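Long-range contacts in galectin (Ovis aries, PDB 6N44), which binds beta-D-galactose and probably related carbohydrates through a beta-sandwich domain of the galectin family: residues A26-P31 and G129-T134; N35-V40 and W57-I62. All coordinates share one frame; numbering follows the deposited sequence.

In the fold
Each contact pairs antiparallel strands in one of the two sheets of the galectin sandwich: contact 1 pairs strand 19-28 with strand 131-138, contact 2 strand 37-43 with strand 52-59. Along the chain, contact 2 is nested inside the loop closed by contact 1, and their centres lie about 10 Å apart. The two meet at Asp130, whose N lies 2.8 Å from Glu37 O, probably as a hydrogen bond, and at Pro36, which packs against Pro31. Contact 2 reaches toward residues that bind galactose, although none is bound to this chain here: the side chain of Gln39 is about 3 Å from that of Arg55, and that of Trp57 about 7 Å from that of Glu76. Contact 1 is remote from them.

Contact 1 (A26-P31 and G129-T134); sequences ANLLSP and GDIVLT
Asn27 and Val132 form the hydrogen-bonded antiparallel pair at the middle of this join, their backbones linked by Asn27 N to Val132 O at 3.0 Å and by Val132 N to Asn27 O at 2.9 Å. The flanking pairs, Ala26 with Leu133 and Leu28 with Ile131, are non-hydrogen-bonded, and CA-H...O contacts supplement the ladder there. A third bond carries the pairing beyond the regular strand: Leu29 N reaches Asp130 O at 2.9 Å, almost perfectly straight at 177° although the donor stands above the carbonyl plane. Asp130 is also the centre of an inverse gamma turn, whose Ile131 N to Gly129 O bond is weak.

Apolar contacts line both faces of the ladder. On the buried face, Leu28 CD2 approaches Ile131 CG2 to 3.8 Å, and the Ala26 methyl CB meets Leu133 CD1 at 4.1 Å. With Ile131 CG1 between the backbone N and the carbonyl carbon (chi1 59°) and the chain extended beyond it, CD1 comes within 4.3 Å of Ala26 CB. On the face that carries Val132, Leu29, just past the end of its strand, sets CD2 3.6 Å from Val132 CG2, the two side chains meeting at about a right angle. Further along, the Pro31 ring lies across the Asp130 carboxylate, with Pro31 CG 4.0 Å from Asp130 CG. That carboxylate is anchored through OD2, which accepts a hydrogen bond from Glu37 N.

In the five-stranded sheet of the galectin beta-sandwich, away from the galactose-binding residues, strand 19-28 thus runs between strand 131-138, one of the two outermost within this chain, and strand 90-97, whose Phe90 packs on Ala26 and Leu28. The N-terminal segment lies beside strand 131-138: Asn8 ND2 bonds Gly129 O and Ile131 O, and Leu6 bonds the Leu133 backbone.

Contact 2 (N35-V40 and W57-I62); sequences NPELQV and WYCDGI
Glu37 and Trp57 join side chains over one face of an antiparallel beta hairpin, strands 37-43 and 52-59, within the galectin beta-sandwich. Trp57 NE1 donates to Glu37 OE1 over a rather long 3.3 Å, with an N-H...O angle of 159°. The oxygen lies near the plane of the indole, at its edge, but the N-H comes down on it from above the carboxylate, and the two flat groups are nearly perpendicular (83°). Gln39 OE1 comes to the same indole edge, 3.6 Å from Trp57 CD1; CG of Gln39 is anti to its backbone N (chi1 -177°) and the chain beyond is extended, which carries the amide out to the ring. Gln39 also lies beside Arg55, a galactose-binding residue, so this face of the hairpin adjoins the sugar site. Beside the carboxylate arm, Cys59 SG packs on Glu37 CG at 3.9 Å.

Behind these side chains lies the backbone ladder. Leu38 and Tyr58 are a hydrogen-bonded pair, with Leu38 N to Tyr58 O at 2.9 Å and Tyr58 N to Leu38 O at 2.8 Å. Their side chains go to the other face, toward the core, where Leu38 packs on Phe90 and Leu92, and the Tyr58 ring meets Phe84.

A type I' turn from Cys59 to Ile62 then leads into strand 62-69. Tyr58 OH accepts from Gly61 N and so ties the ring to the turn. Where the two backbones part, a water bridges them, donating to Pro36 O at 2.6 Å and accepting from Asp60 N at 2.8 Å.

Contact 1 (A26-P31 and G129-T134)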
ATOM      1  N   ALA A  26      -8.216 -12.449   8.237  1.00  8.85           N
ATOM      2  CA  ALA A  26      -8.650 -13.089   9.476  1.00  9.64           C
ATOM      3  C   ALA A  26     -10.141 -13.402   9.402  1.00 12.22           C
ATOM      4  O   ALA A  26     -10.828 -13.045   8.439  1.00 11.15           O
ATOM      5  CB  ALA A  26      -8.340 -12.200  10.689  1.00  8.46           C
ATOM      6  N   ASN A  27     -10.639 -14.062  10.451  1.00 12.40           N
ATOM      7  CA  ASN A  27     -12.049 -14.408  10.573  1.00 13.81           C
ATOM      8  C   ASN A  27     -12.436 -14.355  12.044  1.00 14.86           C
ATOM      9  O   ASN A  27     -11.718 -14.903  12.887  1.00 10.83           O
ATOM     10  CB  ASN A  27     -12.314 -15.806  10.013  1.00 18.71           C
ATOM     11  CG  ASN A  27     -13.787 -16.093   9.832  1.00 25.78           C
ATOM     12  OD1 ASN A  27     -14.652 -15.352  10.326  1.00 26.24           O
ATOM     13  ND2 ASN A  27     -14.089 -17.174   9.116  1.00 25.10           N
ATOM     14  N   LEU A  28     -13.567 -13.718  12.347  1.00 13.20           N
ATOM     15  CA  LEU A  28     -14.018 -13.618  13.732  1.00 16.22           C
ATOM     16  C   LEU A  28     -14.550 -14.954  14.234  1.00 15.35           C
ATOM     17  O   LEU A  28     -15.275 -15.662  13.526  1.00 16.12           O
ATOM     18  CB  LEU A  28     -15.103 -12.553  13.873  1.00 15.06           C
ATOM     19  CG  LEU A  28     -14.719 -11.123  13.512  1.00 12.36           C
ATOM     20  CD1 LEU A  28     -15.977 -10.339  13.222  1.00 18.44           C
ATOM     21  CD2 LEU A  28     -13.927 -10.484  14.643  1.00 13.30           C
ATOM     22  N   LEU A  29     -14.182 -15.286  15.468  1.00 13.51           N
ATOM     23  CA  LEU A  29     -14.646 -16.468  16.181  1.00 19.97           C
ATOM     24  C   LEU A  29     -16.031 -16.225  16.787  1.00 17.35           C
ATOM     25  O   LEU A  29     -16.598 -15.129  16.726  1.00 19.04           O
ATOM     26  CB  LEU A  29     -13.662 -16.847  17.294  1.00 11.88           C
ATOM     27  CG  LEU A  29     -12.284 -17.397  16.902  1.00 23.57           C
ATOM     28  CD1 LEU A  29     -11.336 -17.499  18.087  1.00 20.59           C
ATOM     29  CD2 LEU A  29     -12.421 -18.745  16.228  1.00 20.92           C
ATOM     30  N   SER A  30     -16.568 -17.270  17.418  1.00 21.32           N
ATOM     31  CA  SER A  30     -17.792 -17.197  18.210  1.00 19.66           C
ATOM     32  C   SER A  30     -17.437 -17.532  19.652  1.00 18.77           C
ATOM     33  O   SER A  30     -17.717 -18.642  20.124  1.00 18.16           O
ATOM     34  CB  SER A  30     -18.850 -18.161  17.684  1.00 16.59           C
ATOM     35  OG  SER A  30     -19.191 -17.856  16.348  1.00 18.22           O
ATOM     36  N   PRO A  31     -16.821 -16.609  20.381  1.00 20.46           N
ATOM     37  CA  PRO A  31     -16.424 -16.921  21.755  1.00 20.49           C
ATOM     38  C   PRO A  31     -17.632 -17.134  22.659  1.00 25.29           C
ATOM     39  O   PRO A  31     -18.706 -16.552  22.463  1.00 24.08           O
ATOM     40  CB  PRO A  31     -15.613 -15.691  22.180  1.00 20.60           C
ATOM     41  CG  PRO A  31     -16.123 -14.604  21.330  1.00 19.88           C
ATOM     42  CD  PRO A  31     -16.465 -15.232  20.008  1.00 20.18           C
ATOM     43  N   GLY A 129      -7.309 -10.493  19.047  1.00 14.11           N
ATOM     44  CA  GLY A 129      -8.741 -10.475  19.245  1.00 14.43           C
ATOM     45  C   GLY A 129      -9.320 -11.876  19.211  1.00 14.25           C
ATOM     46  O   GLY A 129      -8.609 -12.882  19.211  1.00 13.94           O
ATOM     47  N   ASP A 130     -10.646 -11.942  19.187  1.00 12.78           N
ATOM     48  CA  ASP A 130     -11.342 -13.217  19.022  1.00 13.21           C
ATOM     49  C   ASP A 130     -11.381 -13.586  17.539  1.00 12.87           C
ATOM     50  O   ASP A 130     -12.412 -13.528  16.865  1.00 12.64           O
ATOM     51  CB  ASP A 130     -12.731 -13.114  19.631  1.00 13.54           C
ATOM     52  CG  ASP A 130     -12.675 -12.626  21.052  1.00 14.21           C
ATOM     53  OD1 ASP A 130     -12.206 -13.412  21.909  1.00 13.60           O
ATOM     54  OD2 ASP A 130     -13.052 -11.458  21.299  1.00 17.23           O
ATOM     55  N   ILE A 131     -10.210 -13.976  17.025  1.00 11.52           N
ATOM     56  CA  ILE A 131     -10.038 -14.165  15.592  1.00 13.07           C
ATOM     57  C   ILE A 131      -9.173 -15.385  15.316  1.00 12.21           C
ATOM     58  O   ILE A 131      -8.331 -15.776  16.129  1.00 14.80           O
ATOM     59  CB  ILE A 131      -9.406 -12.910  14.926  1.00 12.49           C
ATOM     60  CG1 ILE A 131      -8.041 -12.604  15.539  1.00 12.60           C
ATOM     61  CG2 ILE A 131     -10.311 -11.692  15.060  1.00 11.91           C
ATOM     62  CD1 ILE A 131      -7.280 -11.489  14.815  1.00 10.91           C
ATOM     63  N   VAL A 132      -9.386 -15.983  14.149  1.00  9.87           N
ATOM     64  CA  VAL A 132      -8.382 -16.828  13.516  1.00 12.89           C
ATOM     65  C   VAL A 132      -7.648 -15.963  12.497  1.00 12.44           C
ATOM     66  O   VAL A 132      -8.255 -15.455  11.543  1.00 10.23           O
ATOM     67  CB  VAL A 132      -8.997 -18.076  12.867  1.00 14.58           C
ATOM     68  CG1 VAL A 132      -7.897 -18.904  12.184  1.00 15.82           C
ATOM     69  CG2 VAL A 132      -9.705 -18.926  13.925  1.00  9.38           C
ATOM     70  N   LEU A 133      -6.352 -15.768  12.723  1.00 10.82           N
ATOM     71  CA  LEU A 133      -5.522 -14.893  11.908  1.00 12.17           C
ATOM     72  C   LEU A 133      -4.743 -15.757  10.924  1.00 12.73           C
ATOM     73  O   LEU A 133      -3.974 -16.629  11.342  1.00 14.64           O
ATOM     74  CB  LEU A 133      -4.569 -14.090  12.792  1.00 11.19           C
ATOM     75  CG  LEU A 133      -3.562 -13.173  12.088  1.00 11.39           C
ATOM     76  CD1 LEU A 133      -4.272 -12.009  11.413  1.00  9.36           C
ATOM     77  CD2 LEU A 133      -2.533 -12.665  13.082  1.00 14.26           C
ATOM     78  N   THR A 134      -4.952 -15.538   9.628  1.00 10.85           N
ATOM     79  CA  THR A 134      -4.277 -16.390   8.654  1.00 15.13           C
ATOM     80  C   THR A 134      -3.055 -15.746   8.018  1.00 11.79           C
ATOM     81  O   THR A 134      -2.091 -16.460   7.730  1.00 15.62           O
ATOM     82  CB  THR A 134      -5.244 -16.861   7.546  1.00 16.57           C
ATOM     83  OG1 THR A 134      -5.771 -15.742   6.826  1.00 19.51           O
ATOM     84  CG2 THR A 134      -6.388 -17.645   8.143  1.00 19.78           C
TER

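Contact 2 (N35-V40 and W57-I62)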
ATOM      1  N   ASN A  35     -19.399 -11.080  22.349  1.00 20.47           N
ATOM      2  CA  ASN A  35     -19.194 -10.777  20.943  1.00 23.60           C
ATOM      3  C   ASN A  35     -17.697 -10.692  20.653  1.00 19.14           C
ATOM      4  O   ASN A  35     -16.955 -10.084  21.429  1.00 18.90           O
ATOM      5  CB  ASN A  35     -19.870  -9.461  20.566  1.00 19.05           C
ATOM      6  CG  ASN A  35     -21.373  -9.511  20.736  1.00 28.35           C
ATOM      7  OD1 ASN A  35     -21.980  -8.597  21.294  1.00 30.97           O
ATOM      8  ND2 ASN A  35     -21.981 -10.589  20.266  1.00 23.12           N
ATOM      9  N   PRO A  36     -17.243 -11.276  19.543  1.00 19.25           N
ATOM     10  CA  PRO A  36     -15.806 -11.245  19.210  1.00 15.17           C
ATOM     11  C   PRO A  36     -15.291  -9.823  18.986  1.00 14.34           C
ATOM     12  O   PRO A  36     -15.975  -8.974  18.416  1.00 16.07           O
ATOM     13  CB  PRO A  36     -15.736 -12.067  17.923  1.00 14.04           C
ATOM     14  CG  PRO A  36     -17.125 -11.873  17.293  1.00 15.03           C
ATOM     15  CD  PRO A  36     -18.049 -11.913  18.487  1.00 14.80           C
ATOM     16  N   GLU A  37     -14.062  -9.572  19.427  1.00 16.50           N
ATOM     17  CA  GLU A  37     -13.401  -8.287  19.244  1.00 15.85           C
ATOM     18  C   GLU A  37     -12.198  -8.447  18.326  1.00 14.68           C
ATOM     19  O   GLU A  37     -11.602  -9.522  18.234  1.00 16.79           O
ATOM     20  CB  GLU A  37     -12.917  -7.711  20.582  1.00 15.33           C
ATOM     21  CG  GLU A  37     -13.895  -7.864  21.719  1.00 29.52           C
ATOM     22  CD  GLU A  37     -13.527  -7.051  22.962  1.00 27.82           C
ATOM     23  OE1 GLU A  37     -12.382  -6.543  23.048  1.00 25.09           O
ATOM     24  OE2 GLU A  37     -14.397  -6.905  23.858  1.00 34.02           O
ATOM     25  N   LEU A  38     -11.842  -7.358  17.664  1.00 11.89           N
ATOM     26  CA  LEU A  38     -10.639  -7.259  16.854  1.00 12.12           C
ATOM     27  C   LEU A  38      -9.891  -6.002  17.274  1.00 10.95           C
ATOM     28  O   LEU A  38     -10.501  -4.945  17.457  1.00 11.48           O
ATOM     29  CB  LEU A  38     -11.002  -7.209  15.351  1.00 11.17           C
ATOM     30  CG  LEU A  38      -9.920  -6.745  14.382  1.00 14.41           C
ATOM     31  CD1 LEU A  38      -8.717  -7.702  14.409  1.00 11.94           C
ATOM     32  CD2 LEU A  38     -10.520  -6.640  12.990  1.00 12.31           C
ATOM     33  N   GLN A  39      -8.573  -6.109  17.434  1.00  9.45           N
ATOM     34  CA  GLN A  39      -7.789  -4.969  17.889  1.00 12.41           C
ATOM     35  C   GLN A  39      -6.442  -4.932  17.181  1.00 10.99           C
ATOM     36  O   GLN A  39      -5.710  -5.926  17.197  1.00 11.53           O
ATOM     37  CB  GLN A  39      -7.569  -5.010  19.406  1.00  9.85           C
ATOM     38  CG  GLN A  39      -6.805  -3.790  19.893  1.00 11.81           C
ATOM     39  CD  GLN A  39      -6.780  -3.726  21.391  1.00 18.96           C
ATOM     40  OE1 GLN A  39      -7.768  -3.343  22.011  1.00 17.53           O
ATOM     41  NE2 GLN A  39      -5.668  -4.130  21.984  1.00 15.84           N
ATOM     42  N   VAL A  40      -6.114  -3.795  16.568  1.00  9.18           N
ATOM     43  CA  VAL A  40      -4.837  -3.617  15.869  1.00 11.86           C
ATOM     44  C   VAL A  40      -4.135  -2.393  16.439  1.00 10.27           C
ATOM     45  O   VAL A  40      -4.678  -1.281  16.397  1.00 10.31           O
ATOM     46  CB  VAL A  40      -5.002  -3.468  14.345  1.00 10.06           C
ATOM     47  CG1 VAL A  40      -3.626  -3.290  13.682  1.00  5.54           C
ATOM     48  CG2 VAL A  40      -5.728  -4.672  13.745  1.00  9.79           C
ATOM     49  N   TRP A  57      -9.992  -0.652  16.939  1.00 11.40           N
ATOM     50  CA  TRP A  57     -10.737  -1.598  17.758  1.00 10.91           C
ATOM     51  C   TRP A  57     -12.108  -1.806  17.147  1.00 10.97           C
ATOM     52  O   TRP A  57     -12.783  -0.842  16.775  1.00  9.62           O
ATOM     53  CB  TRP A  57     -10.870  -1.085  19.198  1.00 15.03           C
ATOM     54  CG  TRP A  57     -11.674  -1.985  20.108  1.00 14.59           C
ATOM     55  CD1 TRP A  57     -11.200  -3.016  20.869  1.00 18.14           C
ATOM     56  CD2 TRP A  57     -13.085  -1.918  20.361  1.00 15.87           C
ATOM     57  NE1 TRP A  57     -12.228  -3.600  21.573  1.00 17.88           N
ATOM     58  CE2 TRP A  57     -13.396  -2.950  21.273  1.00 16.52           C
ATOM     59  CE3 TRP A  57     -14.117  -1.095  19.895  1.00 18.31           C
ATOM     60  CZ2 TRP A  57     -14.691  -3.166  21.751  1.00 19.70           C
ATOM     61  CZ3 TRP A  57     -15.414  -1.320  20.364  1.00 18.92           C
ATOM     62  CH2 TRP A  57     -15.684  -2.344  21.287  1.00 21.97           C
ATOM     63  N   TYR A  58     -12.519  -3.055  17.033  1.00 12.78           N
ATOM     64  CA  TYR A  58     -13.805  -3.360  16.432  1.00 12.71           C
ATOM     65  C   TYR A  58     -14.515  -4.386  17.285  1.00 14.09           C
ATOM     66  O   TYR A  58     -13.906  -5.363  17.723  1.00 12.97           O
ATOM     67  CB  TYR A  58     -13.700  -3.915  14.994  1.00 10.33           C
ATOM     68  CG  TYR A  58     -15.043  -4.473  14.554  1.00 13.62           C
ATOM     69  CD1 TYR A  58     -16.038  -3.628  14.078  1.00 13.39           C
ATOM     70  CD2 TYR A  58     -15.339  -5.827  14.682  1.00 14.11           C
ATOM     71  CE1 TYR A  58     -17.283  -4.119  13.712  1.00 18.59           C
ATOM     72  CE2 TYR A  58     -16.580  -6.328  14.325  1.00 14.00           C
ATOM     73  CZ  TYR A  58     -17.550  -5.470  13.843  1.00 17.64           C
ATOM     74  OH  TYR A  58     -18.789  -5.961  13.478  1.00 19.10           O
ATOM     75  N   CYS A  59     -15.812  -4.177  17.484  1.00 17.58           N
ATOM     76  CA  CYS A  59     -16.650  -5.200  18.095  1.00 18.58           C
ATOM     77  C   CYS A  59     -18.098  -4.847  17.811  1.00 21.80           C
ATOM     78  O   CYS A  59     -18.497  -3.693  18.002  1.00 20.20           O
ATOM     79  CB  CYS A  59     -16.407  -5.294  19.600  1.00 18.15           C
ATOM     80  SG  CYS A  59     -17.365  -6.594  20.427  1.00 20.00           S
ATOM     81  N   ASP A  60     -18.852  -5.821  17.309  1.00 16.69           N
ATOM     82  CA  ASP A  60     -20.314  -5.748  17.236  1.00 25.40           C
ATOM     83  C   ASP A  60     -20.795  -4.468  16.542  1.00 27.97           C
ATOM     84  O   ASP A  60     -21.559  -3.672  17.098  1.00 24.19           O
ATOM     85  CB  ASP A  60     -20.915  -5.868  18.639  1.00 22.61           C
ATOM     86  CG  ASP A  60     -22.427  -5.971  18.615  1.00 28.42           C
ATOM     87  OD1 ASP A  60     -23.076  -5.438  19.536  1.00 21.37           O
ATOM     88  OD2 ASP A  60     -22.958  -6.580  17.665  1.00 29.24           O
ATOM     89  N   GLY A  61     -20.313  -4.271  15.312  1.00 23.70           N
ATOM     90  CA  GLY A  61     -20.734  -3.166  14.477  1.00 19.05           C
ATOM     91  C   GLY A  61     -20.107  -1.818  14.768  1.00 22.24           C
ATOM     92  O   GLY A  61     -20.502  -0.827  14.140  1.00 21.50           O
ATOM     93  N   ILE A  62     -19.141  -1.734  15.680  1.00 20.55           N
ATOM     94  CA  ILE A  62     -18.619  -0.455  16.146  1.00 18.30           C
ATOM     95  C   ILE A  62     -17.097  -0.443  16.018  1.00 16.41           C
ATOM     96  O   ILE A  62     -16.421  -1.367  16.477  1.00 16.17           O
ATOM     97  CB  ILE A  62     -19.051  -0.185  17.598  1.00 22.18           C
ATOM     98  CG1 ILE A  62     -20.573  -0.012  17.663  1.00 25.67           C
ATOM     99  CG2 ILE A  62     -18.340   1.020  18.169  1.00 17.25           C
ATOM    100  CD1 ILE A  62     -21.062   0.357  19.021  1.00 30.24           C
TER
HETATM  101  O   HOH W   1     -18.237  -8.581  17.161  1.00 16.73           O